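PDB 6I1A: rutinosidase from Aspergillus niger, which hydrolyses beta-glycosidic bonds, freeing the disaccharide rutinose from plant flavonoid glycosides, and is related to fungal exo-1,3-beta-glucanases. Local coordinates for residues E32-I37 and L146-A151; E194-N199 and V203-P208; L209-H214 and Q242-Y247. All blocks are in the same frame, centred on the assembly; numbering follows the deposited sequence.

Overall arrangement
From the N terminus, strand 22-26 runs into the loop that holds residues 32-37, and contact 1 brings to it the loop that follows strand 131-136, closing a span of 108 residues. The three contacts follow one another in series along the chain, neither nesting nor crossing. Contact 2 folds the loop after strand 187-190 onto itself across three residues. Contact 3 joins the end of that loop, at the start of helix 213-233, to the loop after strand 239-241. Contact 2 touches both others: Phe205 meets Leu146 of contact 1, while Asp197 and Pro195 reach Thr212 and Ser244 of contact 3. Contacts 2 and 3 also meet the second subunit.

Contact 1 of 3, residues E32-I37 and L146-A151; sequences EQESTI and LTIGEA. With EDO (1,2-ethanediol), chain I; EDO (1,2-ethanediol), chain M; EDO (1,2-ethanediol), chain V; EDO (1,2-ethanediol), chain U.
Glu34 reaches over to Ile148 along the length of its side chain, and the whole approach is made to one methyl group, CG2. The chain leaves the backbone with CG anti to the carbonyl carbon (chi1 -57°) and stays extended, which carries the carboxylate across the gap between the two loops. Its CB has no close neighbour in the opposite segment, but CG already lies 4.1 Å from Ile148 CG2. One bond further on, CD comes within 3.6 Å of the same methyl. At the tip, OE2 of Glu34 is the nearest atom, 3.4 Å from CG2 of Ile148, whereas OE1 stays at 4.0 Å. The two side chains cross obliquely, meeting by van der Waals contact alone, the branched isoleucine offering a firm apolar surface. OE2 of Glu34 also lies 2.7 Å from OE2 of Glu32, so one acid probably holds a proton, and Trp338 touches both.

Both loops emerge from the C-terminal ends of parallel strands, 22-26 and 131-136, on the side of the TIM barrel where family 5 glycosidases have their active site. Glu32 lies alongside Ile148, pointing the same way, while its OE1 accepts a bond from Gly29 N.

A polar link runs beside the apolar one. Thr147 points its CB toward the other loop, yet its OG1 stays 3.9 Å from Gln33 O, and a water set to one side bridges the two oxygens. That water donates to Gln33 O at 2.7 Å and is hydrogen-bonded to Thr147 OG1, whose hydroxyl also receives Glu52 N. Threonine begins the short 3-10 turn in which Gly149 N bonds back to Leu146 O at 3.0 Å, and its own N donates to an ethanediol, probably from the crystallisation liquor.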
loop_
_atom_site.group_PDB
_atom_site.type_symbol
_atom_site.label_atom_id
_atom_site.label_comp_id
_atom_site.label_asym_id
_atom_site.label_seq_id
_atom_site.Cartn_x
_atom_site.Cartn_y
_atom_site.Cartn_z
ATOM N N GLU A 32 25.379 -12.278 -9.545
ATOM C CA GLU A 32 25.320 -11.016 -8.807
ATOM C C GLU A 32 25.292 -11.361 -7.319
ATOM O O GLU A 32 24.582 -12.359 -6.989
ATOM C CB GLU A 32 24.093 -10.201 -9.236
ATOM C CG GLU A 32 22.729 -10.903 -9.156
ATOM C CD GLU A 32 22.034 -10.921 -7.818
ATOM O OE1 GLU A 32 21.367 -11.912 -7.534
ATOM O OE2 GLU A 32 22.089 -9.881 -7.107
ATOM N N GLN A 33 25.952 -10.586 -6.501
ATOM C CA GLN A 33 26.183 -11.024 -5.083
ATOM C C GLN A 33 25.384 -10.110 -4.157
ATOM O O GLN A 33 25.330 -8.891 -4.369
ATOM C CB GLN A 33 27.677 -10.943 -4.725
ATOM C CG GLN A 33 28.585 -11.602 -5.762
ATOM C CD GLN A 33 28.183 -13.000 -6.104
ATOM O OE1 GLN A 33 27.714 -13.813 -5.273
ATOM N NE2 GLN A 33 28.368 -13.375 -7.368
ATOM N N GLU A 34 24.827 -10.718 -3.076
ATOM C CA GLU A 34 24.113 -9.958 -2.050
ATOM C C GLU A 34 24.408 -10.582 -0.666
ATOM O O GLU A 34 24.444 -11.788 -0.579
ATOM C CB GLU A 34 22.595 -10.018 -2.288
ATOM C CG GLU A 34 22.186 -9.504 -3.675
ATOM C CD GLU A 34 20.699 -9.646 -3.968
ATOM O OE1 GLU A 34 19.902 -9.503 -2.988
ATOM O OE2 GLU A 34 20.356 -9.959 -5.100
ATOM N N SER A 35 24.488 -9.725 0.321
ATOM C CA SER A 35 24.875 -10.131 1.701
ATOM C C SER A 35 23.926 -11.175 2.275
ATOM O O SER A 35 24.405 -12.089 2.952
ATOM C CB SER A 35 24.953 -8.943 2.586
ATOM O OG SER A 35 23.697 -8.334 2.835
ATOM N N THR A 36 22.618 -11.099 2.049
ATOM C CA THR A 36 21.667 -11.982 2.740
ATOM C C THR A 36 21.664 -13.403 2.191
ATOM O O THR A 36 21.165 -14.318 2.858
ATOM C CB THR A 36 20.282 -11.345 2.650
ATOM O OG1 THR A 36 19.987 -11.080 1.278
ATOM C CG2 THR A 36 20.238 -10.071 3.443
ATOM N N ILE A 37 22.085 -13.619 0.938
ATOM C CA ILE A 37 21.845 -14.927 0.278
ATOM C C ILE A 37 22.758 -16.039 0.822
ATOM O O ILE A 37 22.378 -17.200 0.877
ATOM C CB ILE A 37 22.002 -14.770 -1.254
ATOM C CG1 ILE A 37 20.890 -13.824 -1.713
ATOM C CG2 ILE A 37 21.956 -16.139 -1.923
ATOM C CD1 ILE A 37 20.963 -13.436 -3.204
ATOM N N LEU A 146 20.816 0.815 -4.580
ATOM C CA LEU A 146 21.012 -0.433 -3.852
ATOM C C LEU A 146 22.111 -1.237 -4.538
ATOM O O LEU A 146 22.373 -1.015 -5.762
ATOM C CB LEU A 146 19.742 -1.285 -3.800
ATOM C CG LEU A 146 18.577 -0.605 -3.087
ATOM C CD1 LEU A 146 17.307 -1.359 -3.376
ATOM C CD2 LEU A 146 18.830 -0.463 -1.563
ATOM N N THR A 147 22.664 -2.235 -3.829
ATOM C CA THR A 147 23.706 -3.093 -4.456
ATOM C C THR A 147 23.188 -3.711 -5.761
ATOM O O THR A 147 23.954 -3.810 -6.760
ATOM C CB THR A 147 24.132 -4.227 -3.489
ATOM O OG1 THR A 147 25.165 -5.007 -4.109
ATOM C CG2 THR A 147 22.984 -5.089 -3.028
ATOM N N ILE A 148 21.927 -4.102 -5.803
ATOM C CA ILE A 148 21.384 -4.834 -6.950
ATOM C C ILE A 148 21.373 -3.920 -8.198
ATOM O O ILE A 148 21.485 -4.459 -9.312
ATOM C CB ILE A 148 20.003 -5.406 -6.675
ATOM C CG1 ILE A 148 19.031 -4.365 -6.152
ATOM C CG2 ILE A 148 20.138 -6.568 -5.684
ATOM C CD1 ILE A 148 17.551 -4.797 -6.185
ATOM N N GLY A 149 21.278 -2.596 -8.048
ATOM C CA GLY A 149 21.170 -1.663 -9.162
ATOM C C GLY A 149 22.539 -1.280 -9.721
ATOM O O GLY A 149 22.548 -0.684 -10.830
ATOM N N GLU A 150 23.602 -1.492 -8.954
ATOM C CA GLU A 150 25.040 -1.288 -9.309
ATOM C C GLU A 150 25.815 -1.267 -7.982
ATOM O O GLU A 150 26.855 -1.924 -7.864
ATOM C CB GLU A 150 25.335 0.038 -10.021
ATOM C CG GLU A 150 26.855 0.247 -10.193
ATOM C CD GLU A 150 27.176 1.477 -11.009
ATOM O OE1 GLU A 150 27.016 2.629 -10.563
ATOM O OE2 GLU A 150 27.584 1.275 -12.193
ATOM N N ALA A 151 25.402 -0.426 -7.047
ATOM C CA ALA A 151 26.087 -0.206 -5.753
ATOM C C ALA A 151 25.208 0.626 -4.833
ATOM O O ALA A 151 24.388 1.453 -5.282
ATOM C CB ALA A 151 27.401 0.507 -5.956
HETATM C C1 EDO I . 22.274 -2.626 0.010
HETATM O O1 EDO I . 22.555 -1.782 -1.067
HETATM C C2 EDO I . 21.766 -1.852 1.118
HETATM O O2 EDO I . 22.753 -1.013 1.714
HETATM C C1 EDO M . 25.671 -11.516 6.160
HETATM O O1 EDO M . 26.127 -12.572 7.002
HETATM C C2 EDO M . 24.202 -11.653 5.961
HETATM O O2 EDO M . 23.734 -12.902 5.516
HETATM C C1 EDO V . 29.791 2.493 -14.187
HETATM O O1 EDO V . 30.241 3.330 -15.287
HETATM C C2 EDO V . 30.055 2.970 -12.763
HETATM O O2 EDO V . 29.116 3.955 -12.184
HETATM C C1 EDO U . 15.838 -10.503 1.605
HETATM O O1 EDO U . 16.464 -9.994 2.781
HETATM C C2 EDO U . 16.359 -11.849 1.151
HETATM O O2 EDO U . 17.591 -11.800 0.375
HETATM O O HOH W 1 24.109 -6.863 -5.699
#

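Contact 2 of 3, residues E194-N199 and V203-P208; sequences EPADNN and VVFGTP. With NAG (2-acetamido-2-deoxy-beta-D-glucopyranose), chain F; NAG (2-acetamido-2-deoxy-beta-D-glucopyranose), chain B; EDO (1,2-ethanediol), chain K; EDO (1,2-ethanediol), chain O.
The Glu-Pro pair of the Asn-Glu-Pro signature of family 5 glycosidases opens this loop, just beyond barrel strand 187-190, and Phe205 lies against its Glu194. In relatives the glutamate of this signature is the acid/base, so Glu194 probably has that part here. Phe205, with CG anti to its backbone N (chi1 -156°), brings the edge of its ring up to Glu194 and Ala196. OE1 of Glu194 sits at that edge, 3.4 Å from Phe205 CZ, with the carboxylate and ring planes 64° apart. The small Ala196 meets the same rim, its CB 4.0 Å from Phe205 CE1. Asn199 runs alongside the phenyl group, and its ND2 approaches Phe205 CD1 at 3.7 Å while donating to Asn144 O.

Val204 fits tightly beside the backbone of the other segment, its CG2 3.2 Å from Asn198 O. Its other methyl, CG1, faces the first sugar of the glycan that is joined covalently to Asn198 ND2. A type II turn from Val204 to Thr207 then reverses the chain, with Gly206 adopting a positive phi that suits glycine. Val204 O accepts twice from Thr207, from OG1 at 2.8 Å and from the backbone N.

O1 of an ethanediol, probably from the crystallisation liquor, donates to Glu194 OE1 at 2.6 Å and its O2 to Glu194 OE2 at 2.7 Å, and His266 also bonds OE2. The diol, whose C1 also touches the edge of Phe205, probably marks a place where a sugar's hydroxyls could bind; the slightly positive C-H edge of Phe205 suits the neighbouring oxygen OE1.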
loop_
_atom_site.group_PDB
_atom_site.type_symbol
_atom_site.label_atom_id
_atom_site.label_comp_id
_atom_site.label_asym_id
_atom_site.label_seq_id
_atom_site.Cartn_x
_atom_site.Cartn_y
_atom_site.Cartn_z
ATOM N N GLU A 194 13.934 -3.251 -11.023
ATOM C CA GLU A 194 13.595 -2.402 -9.872
ATOM C C GLU A 194 14.261 -1.024 -9.947
ATOM O O GLU A 194 14.867 -0.563 -8.970
ATOM C CB GLU A 194 13.885 -3.133 -8.561
ATOM C CG GLU A 194 13.064 -4.371 -8.376
ATOM C CD GLU A 194 13.339 -5.085 -7.055
ATOM O OE1 GLU A 194 14.069 -4.578 -6.181
ATOM O OE2 GLU A 194 12.638 -6.155 -6.831
ATOM N N PRO A 195 14.055 -0.274 -11.054
ATOM C CA PRO A 195 14.506 1.114 -11.061
ATOM C C PRO A 195 13.723 1.911 -10.016
ATOM O O PRO A 195 12.492 1.746 -9.877
ATOM C CB PRO A 195 14.186 1.577 -12.504
ATOM C CG PRO A 195 13.022 0.685 -12.917
ATOM C CD PRO A 195 13.297 -0.635 -12.252
ATOM N N ALA A 196 14.388 2.811 -9.305
ATOM C CA ALA A 196 13.764 3.627 -8.247
ATOM C C ALA A 196 14.597 4.877 -8.049
ATOM O O ALA A 196 15.790 4.742 -7.815
ATOM C CB ALA A 196 13.637 2.821 -7.000
ATOM N N ASP A 197 13.942 6.040 -8.134
ATOM C CA ASP A 197 14.617 7.331 -7.947
ATOM C C ASP A 197 14.156 8.025 -6.689
ATOM O O ASP A 197 14.600 9.204 -6.468
ATOM C CB ASP A 197 14.444 8.273 -9.138
ATOM C CG ASP A 197 13.036 8.735 -9.309
ATOM O OD1 ASP A 197 12.134 8.058 -8.816
ATOM O OD2 ASP A 197 12.816 9.783 -9.981
ATOM N N ASN A 198 13.267 7.445 -5.876
ATOM C CA ASN A 198 12.680 8.175 -4.715
ATOM C C ASN A 198 12.780 7.333 -3.462
ATOM O O ASN A 198 11.949 7.543 -2.526
ATOM C CB ASN A 198 11.261 8.584 -4.978
ATOM C CG ASN A 198 10.762 9.591 -3.976
ATOM O OD1 ASN A 198 11.505 10.491 -3.576
ATOM N ND2 ASN A 198 9.500 9.413 -3.530
ATOM N N ASN A 199 13.774 6.474 -3.337
ATOM C CA ASN A 199 13.914 5.525 -2.211
ATOM C C ASN A 199 15.074 5.890 -1.273
ATOM O O ASN A 199 15.587 4.987 -0.592
ATOM C CB ASN A 199 14.003 4.094 -2.729
ATOM C CG ASN A 199 15.222 3.857 -3.605
ATOM O OD1 ASN A 199 15.436 4.659 -4.511
ATOM N ND2 ASN A 199 15.944 2.798 -3.335
ATOM N N VAL A 203 11.331 3.223 3.316
ATOM C CA VAL A 203 9.940 2.866 3.613
ATOM C C VAL A 203 9.101 2.823 2.340
ATOM O O VAL A 203 8.080 2.081 2.306
ATOM C CB VAL A 203 9.360 3.812 4.662
ATOM C CG1 VAL A 203 9.081 5.225 4.139
ATOM C CG2 VAL A 203 8.129 3.166 5.254
ATOM N N VAL A 204 9.471 3.548 1.294
ATOM C CA VAL A 204 8.699 3.557 0.031
ATOM C C VAL A 204 9.167 2.448 -0.913
ATOM O O VAL A 204 8.542 2.249 -1.965
ATOM C CB VAL A 204 8.706 4.895 -0.698
ATOM C CG1 VAL A 204 8.109 6.010 0.146
ATOM C CG2 VAL A 204 10.076 5.252 -1.227
ATOM N N PHE A 205 10.266 1.779 -0.603
ATOM C CA PHE A 205 10.692 0.715 -1.554
ATOM C C PHE A 205 9.600 -0.350 -1.563
ATOM O O PHE A 205 8.920 -0.593 -0.552
ATOM C CB PHE A 205 12.061 0.138 -1.174
ATOM C CG PHE A 205 12.782 -0.476 -2.367
ATOM C CD1 PHE A 205 13.239 0.302 -3.399
ATOM C CD2 PHE A 205 12.921 -1.848 -2.466
ATOM C CE1 PHE A 205 13.840 -0.266 -4.511
ATOM C CE2 PHE A 205 13.545 -2.418 -3.565
ATOM C CZ PHE A 205 14.041 -1.619 -4.555
ATOM N N GLY A 206 9.395 -0.999 -2.719
ATOM C CA GLY A 206 8.289 -1.918 -2.876
ATOM C C GLY A 206 6.939 -1.320 -3.184
ATOM O O GLY A 206 5.973 -2.095 -3.232
ATOM N N THR A 207 6.860 0.002 -3.295
ATOM C CA THR A 207 5.597 0.695 -3.515
ATOM C C THR A 207 5.709 1.613 -4.732
ATOM O O THR A 207 6.845 1.974 -5.162
ATOM C CB THR A 207 5.199 1.570 -2.334
ATOM O OG1 THR A 207 5.862 2.820 -2.321
ATOM C CG2 THR A 207 5.384 0.877 -0.997
ATOM N N PRO A 208 4.590 2.127 -5.229
ATOM C CA PRO A 208 4.643 3.083 -6.347
ATOM C C PRO A 208 5.415 4.362 -6.020
ATOM O O PRO A 208 5.836 5.044 -6.958
ATOM C CB PRO A 208 3.167 3.384 -6.607
ATOM C CG PRO A 208 2.496 2.047 -6.266
ATOM C CD PRO A 208 3.208 1.614 -5.019
HETATM C C1 NAG F . 8.972 10.323 -2.522
HETATM C C2 NAG F . 7.501 10.670 -2.796
HETATM C C3 NAG F . 6.968 11.477 -1.558
HETATM C C4 NAG F . 7.186 10.709 -0.278
HETATM C C5 NAG F . 8.664 10.433 -0.116
HETATM C C6 NAG F . 8.968 9.657 1.131
HETATM C C7 NAG F . 6.851 10.915 -5.129
HETATM C C8 NAG F . 6.694 11.882 -6.286
HETATM N N2 NAG F . 7.363 11.413 -4.026
HETATM O O3 NAG F . 5.540 11.645 -1.741
HETATM O O4 NAG F . 6.823 11.584 0.838
HETATM O O5 NAG F . 9.071 9.642 -1.280
HETATM O O6 NAG F . 10.368 9.596 1.408
HETATM O O7 NAG F . 6.573 9.711 -5.253
HETATM C C1 NAG B . 7.164 3.595 11.315
HETATM C C2 NAG B . 7.312 2.177 10.829
HETATM C C3 NAG B . 8.658 2.012 10.041
HETATM C C4 NAG B . 8.742 3.041 8.975
HETATM C C5 NAG B . 8.556 4.427 9.527
HETATM C C6 NAG B . 8.527 5.431 8.443
HETATM C C7 NAG B . 6.228 0.470 12.223
HETATM C C8 NAG B . 6.316 -0.547 13.304
HETATM N N2 NAG B . 7.299 1.243 11.953
HETATM O O3 NAG B . 8.667 0.674 9.476
HETATM O O4 NAG B . 10.050 3.018 8.308
HETATM O O5 NAG B . 7.223 4.462 10.190
HETATM O O6 NAG B . 8.624 6.779 8.964
HETATM O O7 NAG B . 5.222 0.535 11.526
HETATM C C1 EDO K . 14.017 -6.011 -3.065
HETATM O O1 EDO K . 14.852 -5.995 -4.188
HETATM C C2 EDO K . 12.830 -6.871 -3.324
HETATM O O2 EDO K . 11.870 -6.274 -4.242
HETATM C C1 EDO O . 20.348 3.031 -0.124
HETATM O O1 EDO O . 20.288 2.862 1.296
HETATM C C2 EDO O . 18.965 3.335 -0.562
HETATM O O2 EDO O . 18.329 4.375 0.172
#

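Contact 3 of 3, residues L209-H214 and Q242-Y247; sequences LALTDH and QGSFKY. With NAG (2-acetamido-2-deoxy-beta-D-glucopyranose), chain F; EDO (1,2-ethanediol), chain H.
A buried lysine is the striking feature here: Lys246 sends its ammonium group to the backbone of Leu211, where NZ donates to O at 2.9 Å. The bond meets the carbonyl almost head-on, with a C=O...N angle of 163°. Bends at chi2 and chi3 (-60° and -149°) swing the long chain round to this position. Lys246 NZ is also hydrogen-bonded to Pro208 O and to a water at 2.8 Å, and forms a salt bridge with Asp274 of the second subunit.

Beside it, Leu211 brings CD2 to within 3.9 Å of Ser244 CB, a van der Waals contact with the serine methylene, while the serine hydroxyl turns to Pro195 O. Ala210 CB lies at the edge of the Phe245 ring, 4.4 Å from CD2. Gly243 to Lys246 form a type II' turn, which Gln242 braces by donating from NE2 to Ser244 O at 2.9 Å.

Thr212 N-caps helix 213-233, so the contact sets the start of that helix against the loop leading from strand 239-241 to helix 248-252, whose Trp251 touches both Leu211 and Lys246.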
loop_
_atom_site.group_PDB
_atom_site.type_symbol
_atom_site.label_atom_id
_atom_site.label_comp_id
_atom_site.label_asym_id
_atom_site.label_seq_id
_atom_site.Cartn_x
_atom_site.Cartn_y
_atom_site.Cartn_z
ATOM N N LEU A 209 5.564 4.712 -4.769
ATOM C CA LEU A 209 6.244 5.971 -4.416
ATOM C C LEU A 209 7.761 5.831 -4.558
ATOM O O LEU A 209 8.461 6.839 -4.401
ATOM C CB LEU A 209 5.912 6.362 -2.978
ATOM C CG LEU A 209 4.430 6.668 -2.723
ATOM C CD1 LEU A 209 4.278 7.214 -1.314
ATOM C CD2 LEU A 209 3.829 7.582 -3.803
ATOM N N ALA A 210 8.275 4.635 -4.893
ATOM C CA ALA A 210 9.735 4.475 -5.080
ATOM C C ALA A 210 10.175 5.089 -6.406
ATOM O O ALA A 210 11.391 5.339 -6.545
ATOM C CB ALA A 210 10.061 3.026 -5.067
ATOM N N LEU A 211 9.292 5.377 -7.321
ATOM C CA LEU A 211 9.633 5.921 -8.667
ATOM C C LEU A 211 8.739 7.111 -8.962
ATOM O O LEU A 211 7.493 6.938 -8.993
ATOM C CB LEU A 211 9.524 4.797 -9.702
ATOM C CG LEU A 211 9.906 5.170 -11.155
ATOM C CD1 LEU A 211 11.423 5.458 -11.261
ATOM C CD2 LEU A 211 9.508 4.067 -12.120
ATOM N N THR A 212 9.344 8.269 -9.151
ATOM C CA THR A 212 8.600 9.500 -9.516
ATOM C C THR A 212 8.190 9.477 -10.988
ATOM O O THR A 212 8.694 8.686 -11.775
ATOM C CB THR A 212 9.386 10.781 -9.239
ATOM O OG1 THR A 212 10.437 10.886 -10.215
ATOM C CG2 THR A 212 9.981 10.786 -7.856
ATOM N N ASP A 213 7.237 10.341 -11.378
ATOM C CA ASP A 213 6.877 10.460 -12.797
ATOM C C ASP A 213 8.087 10.879 -13.631
ATOM O O ASP A 213 8.250 10.378 -14.761
ATOM C CB ASP A 213 5.728 11.468 -12.983
ATOM C CG ASP A 213 4.323 10.895 -12.746
ATOM O OD1 ASP A 213 4.073 9.620 -12.766
ATOM O OD2 ASP A 213 3.432 11.736 -12.544
ATOM N N HIS A 214 8.948 11.741 -13.108
ATOM C CA HIS A 214 10.167 12.164 -13.820
ATOM C C HIS A 214 11.072 10.931 -14.052
ATOM O O HIS A 214 11.578 10.734 -15.160
ATOM C CB HIS A 214 10.862 13.209 -12.953
ATOM C CG HIS A 214 11.992 13.947 -13.548
ATOM N ND1 HIS A 214 13.271 13.920 -12.977
ATOM C CD2 HIS A 214 12.055 14.785 -14.609
ATOM C CE1 HIS A 214 14.072 14.707 -13.685
ATOM N NE2 HIS A 214 13.367 15.210 -14.724
ATOM N N GLN A 242 10.309 -4.892 -16.169
ATOM C CA GLN A 242 10.144 -4.786 -14.704
ATOM C C GLN A 242 9.917 -3.302 -14.389
ATOM O O GLN A 242 10.893 -2.540 -14.288
ATOM C CB GLN A 242 11.375 -5.367 -14.017
ATOM C CG GLN A 242 11.150 -5.853 -12.603
ATOM C CD GLN A 242 10.562 -4.780 -11.711
ATOM O OE1 GLN A 242 11.261 -3.827 -11.345
ATOM N NE2 GLN A 242 9.267 -4.885 -11.383
ATOM N N GLY A 243 8.643 -2.888 -14.331
ATOM C CA GLY A 243 8.286 -1.478 -14.176
ATOM C C GLY A 243 8.269 -1.035 -12.738
ATOM O O GLY A 243 7.319 -0.387 -12.284
ATOM N N SER A 244 9.340 -1.311 -12.010
ATOM C CA SER A 244 9.471 -0.917 -10.592
ATOM C C SER A 244 8.298 -1.557 -9.839
ATOM O O SER A 244 7.928 -2.695 -10.102
ATOM C CB SER A 244 9.580 0.594 -10.460
ATOM O OG SER A 244 10.012 0.993 -9.164
ATOM N N PHE A 245 7.678 -0.808 -8.939
ATOM C CA PHE A 245 6.548 -1.278 -8.112
ATOM C C PHE A 245 5.324 -0.488 -8.476
ATOM O O PHE A 245 4.374 -0.477 -7.686
ATOM C CB PHE A 245 6.907 -1.199 -6.628
ATOM C CG PHE A 245 8.204 -1.884 -6.293
ATOM C CD1 PHE A 245 8.265 -3.280 -6.223
ATOM C CD2 PHE A 245 9.351 -1.153 -6.133
ATOM C CE1 PHE A 245 9.499 -3.890 -5.955
ATOM C CE2 PHE A 245 10.562 -1.748 -5.875
ATOM C CZ PHE A 245 10.637 -3.106 -5.794
ATOM N N LYS A 246 5.263 0.102 -9.668
ATOM C CA LYS A 246 4.008 0.674 -10.201
ATOM C C LYS A 246 3.071 -0.474 -10.551
ATOM O O LYS A 246 3.526 -1.600 -10.958
ATOM C CB LYS A 246 4.290 1.450 -11.494
ATOM C CG LYS A 246 5.254 2.548 -11.317
ATOM C CD LYS A 246 4.834 3.574 -10.363
ATOM C CE LYS A 246 5.318 4.973 -10.629
ATOM N NZ LYS A 246 4.816 5.890 -9.556
ATOM N N TYR A 247 1.791 -0.241 -10.445
ATOM C CA TYR A 247 0.828 -1.227 -11.003
ATOM C C TYR A 247 1.048 -1.320 -12.506
ATOM O O TYR A 247 1.386 -0.325 -13.133
ATOM C CB TYR A 247 -0.549 -0.760 -10.589
ATOM C CG TYR A 247 -0.623 -0.725 -9.079
ATOM C CD1 TYR A 247 0.267 -1.485 -8.294
ATOM C CD2 TYR A 247 -1.343 0.237 -8.451
ATOM C CE1 TYR A 247 0.295 -1.372 -6.901
ATOM C CE2 TYR A 247 -1.377 0.322 -7.068
ATOM C CZ TYR A 247 -0.572 -0.479 -6.286
ATOM O OH TYR A 247 -0.573 -0.270 -4.923
HETATM C C1 NAG F . 8.972 10.323 -2.522
HETATM C C2 NAG F . 7.501 10.670 -2.796
HETATM C C3 NAG F . 6.968 11.477 -1.558
HETATM C C4 NAG F . 7.186 10.709 -0.278
HETATM C C5 NAG F . 8.664 10.433 -0.116
HETATM C C6 NAG F . 8.968 9.657 1.131
HETATM C C7 NAG F . 6.851 10.915 -5.129
HETATM C C8 NAG F . 6.694 11.882 -6.286
HETATM N N2 NAG F . 7.363 11.413 -4.026
HETATM O O3 NAG F . 5.540 11.645 -1.741
HETATM O O4 NAG F . 6.823 11.584 0.838
HETATM O O5 NAG F . 9.071 9.642 -1.280
HETATM O O6 NAG F . 10.368 9.596 1.408
HETATM O O7 NAG F . 6.573 9.711 -5.253
HETATM C C1 EDO H . 4.509 -3.242 -13.829
HETATM O O1 EDO H . 4.606 -1.983 -13.236
HETATM C C2 EDO H . 5.461 -4.141 -13.158
HETATM O O2 EDO H . 6.377 -4.607 -14.023
HETATM O O HOH W 2 4.125 8.486 -10.486
#